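Local atomic coordinates of leucine--tRNA ligase (Agrobacterium radiobacter, PDB entry 5AH5), a protein that probably joins leucine to its cognate tRNA at the expense of ATP, as a class I leucyl-tRNA synthetase. Residues D171-K183 and E284-A296. Residues are numbered along the deposited sequence; the frame is centred on the assembly and turned at random.
Sequences DGKGWRSGAAVYK and ESILVLSSEERSA. With nucleotides of chain D.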
loop_
_atom_site.group_PDB
_atom_site.type_symbol
_atom_site.label_atom_id
_atom_site.label_comp_id
_atom_site.label_asym_id
_atom_site.label_seq_id
_atom_site.Cartn_x
_atom_site.Cartn_y
_atom_site.Cartn_z
ATOM N N ASP B 171 -13.622 -11.737 8.384
ATOM C CA ASP B 171 -14.508 -12.932 8.266
ATOM C C ASP B 171 -14.944 -13.386 9.689
ATOM O O ASP B 171 -14.884 -14.576 10.040
ATOM C CB ASP B 171 -13.801 -14.059 7.449
ATOM C CG ASP B 171 -14.756 -15.218 7.047
ATOM O OD1 ASP B 171 -15.981 -14.971 6.871
ATOM O OD2 ASP B 171 -14.276 -16.379 6.913
ATOM N N GLY B 172 -15.281 -12.390 10.519
ATOM C CA GLY B 172 -15.573 -12.564 11.934
ATOM C C GLY B 172 -14.435 -13.005 12.837
ATOM O O GLY B 172 -14.660 -13.221 14.033
ATOM N N LYS B 173 -13.223 -13.099 12.296
ATOM C CA LYS B 173 -12.091 -13.628 13.012
ATOM C C LYS B 173 -11.028 -12.577 13.274
ATOM O O LYS B 173 -10.954 -11.547 12.623
ATOM C CB LYS B 173 -11.478 -14.802 12.258
ATOM C CG LYS B 173 -12.420 -16.002 12.173
ATOM C CD LYS B 173 -11.966 -16.969 11.089
ATOM C CE LYS B 173 -13.104 -17.847 10.568
ATOM N NZ LYS B 173 -12.899 -18.128 9.112
ATOM N N GLY B 174 -10.223 -12.843 14.282
ATOM C CA GLY B 174 -9.139 -11.948 14.639
ATOM C C GLY B 174 -8.019 -11.996 13.605
ATOM O O GLY B 174 -7.640 -13.076 13.143
ATOM N N TRP B 175 -7.523 -10.804 13.279
ATOM C CA TRP B 175 -6.451 -10.578 12.310
ATOM C C TRP B 175 -5.307 -11.599 12.335
ATOM O O TRP B 175 -4.815 -12.082 11.296
ATOM C CB TRP B 175 -5.918 -9.147 12.620
ATOM C CG TRP B 175 -4.793 -8.701 11.851
ATOM C CD1 TRP B 175 -4.622 -8.817 10.484
ATOM C CD2 TRP B 175 -3.650 -8.012 12.346
ATOM N NE1 TRP B 175 -3.421 -8.256 10.115
ATOM C CE2 TRP B 175 -2.807 -7.746 11.234
ATOM C CE3 TRP B 175 -3.261 -7.572 13.611
ATOM C CZ2 TRP B 175 -1.594 -7.089 11.367
ATOM C CZ3 TRP B 175 -2.064 -6.923 13.748
ATOM C CH2 TRP B 175 -1.238 -6.679 12.638
ATOM N N ARG B 176 -4.843 -11.920 13.525
ATOM C CA ARG B 176 -3.710 -12.813 13.654
ATOM C C ARG B 176 -4.123 -14.200 14.189
ATOM O O ARG B 176 -3.477 -15.175 13.870
ATOM C CB ARG B 176 -2.650 -12.229 14.609
ATOM C CG ARG B 176 -2.150 -10.840 14.262
ATOM C CD ARG B 176 -1.393 -10.798 12.949
ATOM N NE ARG B 176 -0.134 -11.550 12.984
ATOM C CZ ARG B 176 0.824 -11.405 12.073
ATOM N NH1 ARG B 176 0.650 -10.561 11.036
ATOM N NH2 ARG B 176 1.962 -12.109 12.160
ATOM N N SER B 177 -5.103 -14.259 15.085
ATOM C CA SER B 177 -5.434 -15.524 15.744
ATOM C C SER B 177 -6.244 -16.475 14.828
ATOM O O SER B 177 -6.093 -17.692 14.904
ATOM C CB SER B 177 -6.266 -15.229 16.965
ATOM O OG SER B 177 -7.460 -14.573 16.622
ATOM N N GLY B 178 -7.093 -15.880 13.995
ATOM C CA GLY B 178 -8.046 -16.631 13.210
ATOM C C GLY B 178 -9.182 -17.152 14.099
ATOM O O GLY B 178 -9.956 -17.963 13.635
ATOM N N ALA B 179 -9.290 -16.646 15.348
ATOM C CA ALA B 179 -10.303 -17.038 16.329
ATOM C C ALA B 179 -11.478 -16.176 16.201
ATOM O O ALA B 179 -11.351 -14.998 15.853
ATOM C CB ALA B 179 -9.769 -16.879 17.750
ATOM N N ALA B 180 -12.641 -16.750 16.522
ATOM C CA ALA B 180 -13.901 -16.025 16.519
ATOM C C ALA B 180 -13.825 -14.905 17.520
ATOM O O ALA B 180 -13.367 -15.106 18.644
ATOM C CB ALA B 180 -15.091 -16.956 16.851
ATOM N N VAL B 181 -14.316 -13.758 17.123
ATOM C CA VAL B 181 -14.242 -12.534 17.889
ATOM C C VAL B 181 -15.595 -12.311 18.548
ATOM O O VAL B 181 -16.628 -12.682 17.974
ATOM C CB VAL B 181 -13.812 -11.388 16.946
ATOM C CG1 VAL B 181 -14.108 -10.047 17.527
ATOM C CG2 VAL B 181 -12.298 -11.476 16.706
ATOM N N TYR B 182 -15.573 -11.748 19.757
ATOM C CA TYR B 182 -16.777 -11.403 20.505
ATOM C C TYR B 182 -16.787 -9.925 20.704
ATOM O O TYR B 182 -15.796 -9.275 20.366
ATOM C CB TYR B 182 -16.777 -12.143 21.856
ATOM C CG TYR B 182 -16.951 -13.626 21.676
ATOM C CD1 TYR B 182 -15.885 -14.391 21.260
ATOM C CD2 TYR B 182 -18.202 -14.260 21.879
ATOM C CE1 TYR B 182 -16.003 -15.746 21.072
ATOM C CE2 TYR B 182 -18.340 -15.632 21.686
ATOM C CZ TYR B 182 -17.223 -16.374 21.281
ATOM O OH TYR B 182 -17.234 -17.730 21.025
ATOM N N LYS B 183 -17.908 -9.388 21.194
ATOM C CA LYS B 183 -18.057 -7.973 21.520
ATOM C C LYS B 183 -18.256 -7.775 23.037
ATOM O O LYS B 183 -19.101 -8.403 23.621
ATOM C CB LYS B 183 -19.254 -7.365 20.791
ATOM C CG LYS B 183 -19.063 -7.120 19.291
ATOM C CD LYS B 183 -18.510 -5.728 18.943
ATOM C CE LYS B 183 -19.227 -5.111 17.733
ATOM N NZ LYS B 183 -18.826 -3.699 17.428
ATOM N N GLU B 284 -28.976 -10.283 26.922
ATOM C CA GLU B 284 -27.669 -10.825 27.282
ATOM C C GLU B 284 -27.399 -12.150 26.555
ATOM O O GLU B 284 -26.233 -12.496 26.348
ATOM C CB GLU B 284 -27.483 -10.972 28.809
ATOM C CG GLU B 284 -27.630 -9.675 29.634
ATOM C CD GLU B 284 -26.590 -8.581 29.367
ATOM O OE1 GLU B 284 -25.550 -8.867 28.731
ATOM O OE2 GLU B 284 -26.820 -7.420 29.813
ATOM N N SER B 285 -28.455 -12.867 26.147
ATOM C CA SER B 285 -28.298 -14.094 25.336
ATOM C C SER B 285 -27.888 -13.847 23.880
ATOM O O SER B 285 -27.296 -14.740 23.268
ATOM C CB SER B 285 -29.573 -14.956 25.339
ATOM O OG SER B 285 -30.519 -14.518 24.367
ATOM N N ILE B 286 -28.272 -12.692 23.315
ATOM C CA ILE B 286 -27.827 -12.287 21.968
ATOM C C ILE B 286 -26.427 -11.678 22.072
ATOM O O ILE B 286 -25.515 -12.112 21.362
ATOM C CB ILE B 286 -28.787 -11.294 21.279
ATOM C CG1 ILE B 286 -30.177 -11.912 21.099
ATOM C CG2 ILE B 286 -28.236 -10.863 19.913
ATOM C CD1 ILE B 286 -30.222 -13.153 20.220
ATOM N N LEU B 287 -26.268 -10.729 22.997
ATOM C CA LEU B 287 -24.985 -10.039 23.251
ATOM C C LEU B 287 -23.808 -10.954 23.598
ATOM O O LEU B 287 -22.680 -10.588 23.361
ATOM C CB LEU B 287 -25.124 -8.986 24.355
ATOM C CG LEU B 287 -26.172 -7.888 24.155
ATOM C CD1 LEU B 287 -26.158 -6.945 25.349
ATOM C CD2 LEU B 287 -25.944 -7.122 22.874
ATOM N N VAL B 288 -24.074 -12.121 24.162
ATOM C CA VAL B 288 -23.049 -13.157 24.373
ATOM C C VAL B 288 -22.529 -13.817 23.067
ATOM O O VAL B 288 -21.504 -14.477 23.066
ATOM C CB VAL B 288 -23.576 -14.200 25.419
ATOM C CG1 VAL B 288 -23.017 -15.615 25.250
ATOM C CG2 VAL B 288 -23.270 -13.695 26.823
ATOM N N LEU B 289 -23.230 -13.653 21.955
ATOM C CA LEU B 289 -22.867 -14.365 20.727
ATOM C C LEU B 289 -21.638 -13.753 20.074
ATOM O O LEU B 289 -21.435 -12.548 20.147
ATOM C CB LEU B 289 -24.038 -14.356 19.738
ATOM C CG LEU B 289 -25.294 -15.085 20.258
ATOM C CD1 LEU B 289 -26.431 -14.874 19.269
ATOM C CD2 LEU B 289 -25.002 -16.565 20.513
ATOM N N SER B 290 -20.845 -14.603 19.440
ATOM C CA SER B 290 -19.740 -14.161 18.615
ATOM C C SER B 290 -20.298 -13.301 17.442
ATOM O O SER B 290 -21.496 -13.312 17.192
ATOM C CB SER B 290 -18.892 -15.368 18.169
ATOM O OG SER B 290 -19.520 -16.080 17.140
ATOM N N SER B 291 -19.451 -12.495 16.803
ATOM C CA SER B 291 -19.867 -11.637 15.703
ATOM C C SER B 291 -20.375 -12.468 14.513
ATOM O O SER B 291 -21.354 -12.082 13.941
ATOM C CB SER B 291 -18.726 -10.720 15.263
ATOM O OG SER B 291 -18.313 -9.934 16.366
ATOM N N GLU B 292 -19.684 -13.573 14.181
ATOM C CA GLU B 292 -20.137 -14.664 13.275
ATOM C C GLU B 292 -21.559 -15.202 13.565
ATOM O O GLU B 292 -22.430 -15.078 12.721
ATOM C CB GLU B 292 -19.230 -15.884 13.419
ATOM C CG GLU B 292 -17.922 -15.865 12.672
ATOM C CD GLU B 292 -17.039 -17.066 13.001
ATOM O OE1 GLU B 292 -17.259 -17.723 14.059
ATOM O OE2 GLU B 292 -16.104 -17.334 12.196
ATOM N N GLU B 293 -21.758 -15.816 14.740
ATOM C CA GLU B 293 -23.075 -16.360 15.198
ATOM C C GLU B 293 -24.182 -15.325 15.197
ATOM O O GLU B 293 -25.326 -15.657 14.936
ATOM C CB GLU B 293 -22.971 -16.941 16.623
ATOM C CG GLU B 293 -22.194 -18.252 16.715
ATOM C CD GLU B 293 -21.545 -18.515 18.084
ATOM O OE1 GLU B 293 -21.794 -17.752 19.062
ATOM O OE2 GLU B 293 -20.761 -19.495 18.179
ATOM N N ARG B 294 -23.832 -14.076 15.490
ATOM C CA ARG B 294 -24.785 -12.950 15.573
ATOM C C ARG B 294 -25.410 -12.585 14.225
ATOM O O ARG B 294 -26.480 -11.948 14.188
ATOM C CB ARG B 294 -24.067 -11.726 16.187
ATOM C CG ARG B 294 -24.828 -10.419 16.322
ATOM C CD ARG B 294 -26.048 -10.549 17.213
ATOM N NE ARG B 294 -27.049 -9.556 16.843
ATOM C CZ ARG B 294 -27.174 -8.338 17.376
ATOM N NH1 ARG B 294 -26.357 -7.894 18.360
ATOM N NH2 ARG B 294 -28.157 -7.548 16.923
ATOM N N SER B 295 -24.731 -12.964 13.131
ATOM C CA SER B 295 -25.204 -12.698 11.755
ATOM C C SER B 295 -26.032 -13.839 11.150
ATOM O O SER B 295 -26.877 -13.577 10.307
ATOM C CB SER B 295 -24.025 -12.347 10.822
ATOM O OG SER B 295 -23.609 -10.996 10.997
ATOM N N ALA B 296 -25.790 -15.081 11.574
ATOM C CA ALA B 296 -26.426 -16.282 10.987
ATOM C C ALA B 296 -27.551 -16.861 11.876
ATOM O O ALA B 296 -28.047 -16.175 12.776
ATOM C CB ALA B 296 -25.357 -17.342 10.685
ATOM P P C D 82 -24.435 -8.718 8.273
ATOM O OP1 C D 82 -24.412 -8.270 9.707
ATOM O OP2 C D 82 -23.643 -9.904 7.893
ATOM O "O5'" C D 82 -25.935 -8.941 7.770
ATOM C "C5'" C D 82 -26.625 -10.187 7.990
ATOM C "C4'" C D 82 -28.007 -10.170 7.370
ATOM O "O4'" C D 82 -28.739 -11.325 7.862
ATOM C "C3'" C D 82 -28.892 -8.964 7.681
ATOM O "O3'" C D 82 -29.843 -8.677 6.650
ATOM C "C2'" C D 82 -29.613 -9.412 8.950
ATOM O "O2'" C D 82 -30.835 -8.734 9.178
ATOM C "C1'" C D 82 -29.836 -10.900 8.652
ATOM N N1 C D 82 -29.963 -11.840 9.790
ATOM C C2 C D 82 -30.554 -13.090 9.555
ATOM O O2 C D 82 -30.991 -13.345 8.422
ATOM N N3 C D 82 -30.647 -13.980 10.570
ATOM C C4 C D 82 -30.173 -13.664 11.778
ATOM N N4 C D 82 -30.292 -14.569 12.751
ATOM C C5 C D 82 -29.546 -12.410 12.039
ATOM C C6 C D 82 -29.450 -11.543 11.023
HETATM O O HOH W 1 -16.929 -14.271 15.439
#
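The phenol ring of Tyr-182 lies against the turn at Ser-290: CB of Ser-290 sits over one face in a CH-pi contact, 3.8 Å from the ring centroid and displaced toward the CE2 and CZ rim. At the ring edge, in its plane, the carbonyl oxygen of Val-288 approaches CD2 of Tyr-182 to 3.5 Å. A chi1 of -68°, which turns CG away from the carbonyl carbon, lays the tyrosine ring along the backbone of 288-290. A single direct hydrogen bond joins the two segments, from Ser-291 N to Val-181 O (3.1 Å) and nearly straight at 169°. A bridging water reinforces it, donating to Gly-172 O and Val-181 O and accepting from Glu-292 N. The hydroxyl of Ser-290 accepts the backbone N-H of Glu-293, an ST motif, and Glu-293 OE1 weakly takes the N-H of Ser-290 in return. Ser-291 OG is buried near CG of Lys-183 and has no polar partner in the model. Beyond the water, Glu-292 extends along the loop at Gly-172, its CG 4.1 Å from Gly-172 CA. One carboxylate oxygen, OE1, touches Ala-180 CB, while OE2 packs against CE of Lys-173 at 3.5 Å. The ammonium of Lys-173 instead forms a salt bridge with Asp-171, reaching OD2 from above the carboxylate plane; Glu-292 remains near enough for a probable weak electrostatic attraction. Further along 284-296, Ser-295 OG donates to OP1 of C82 of chain D, so the same segment meets both the tRNA and 171-183. The contact packs editing-domain residues 287-292, around and beyond the end of helix 277-287, against 171-173 and 180-183 of the class I synthetase region, where strand 182-191 begins and neighbouring strand 153-157 offers Tyr-155 to Val-181, Ser-291 and, through a cation-pi interaction, Lys-183.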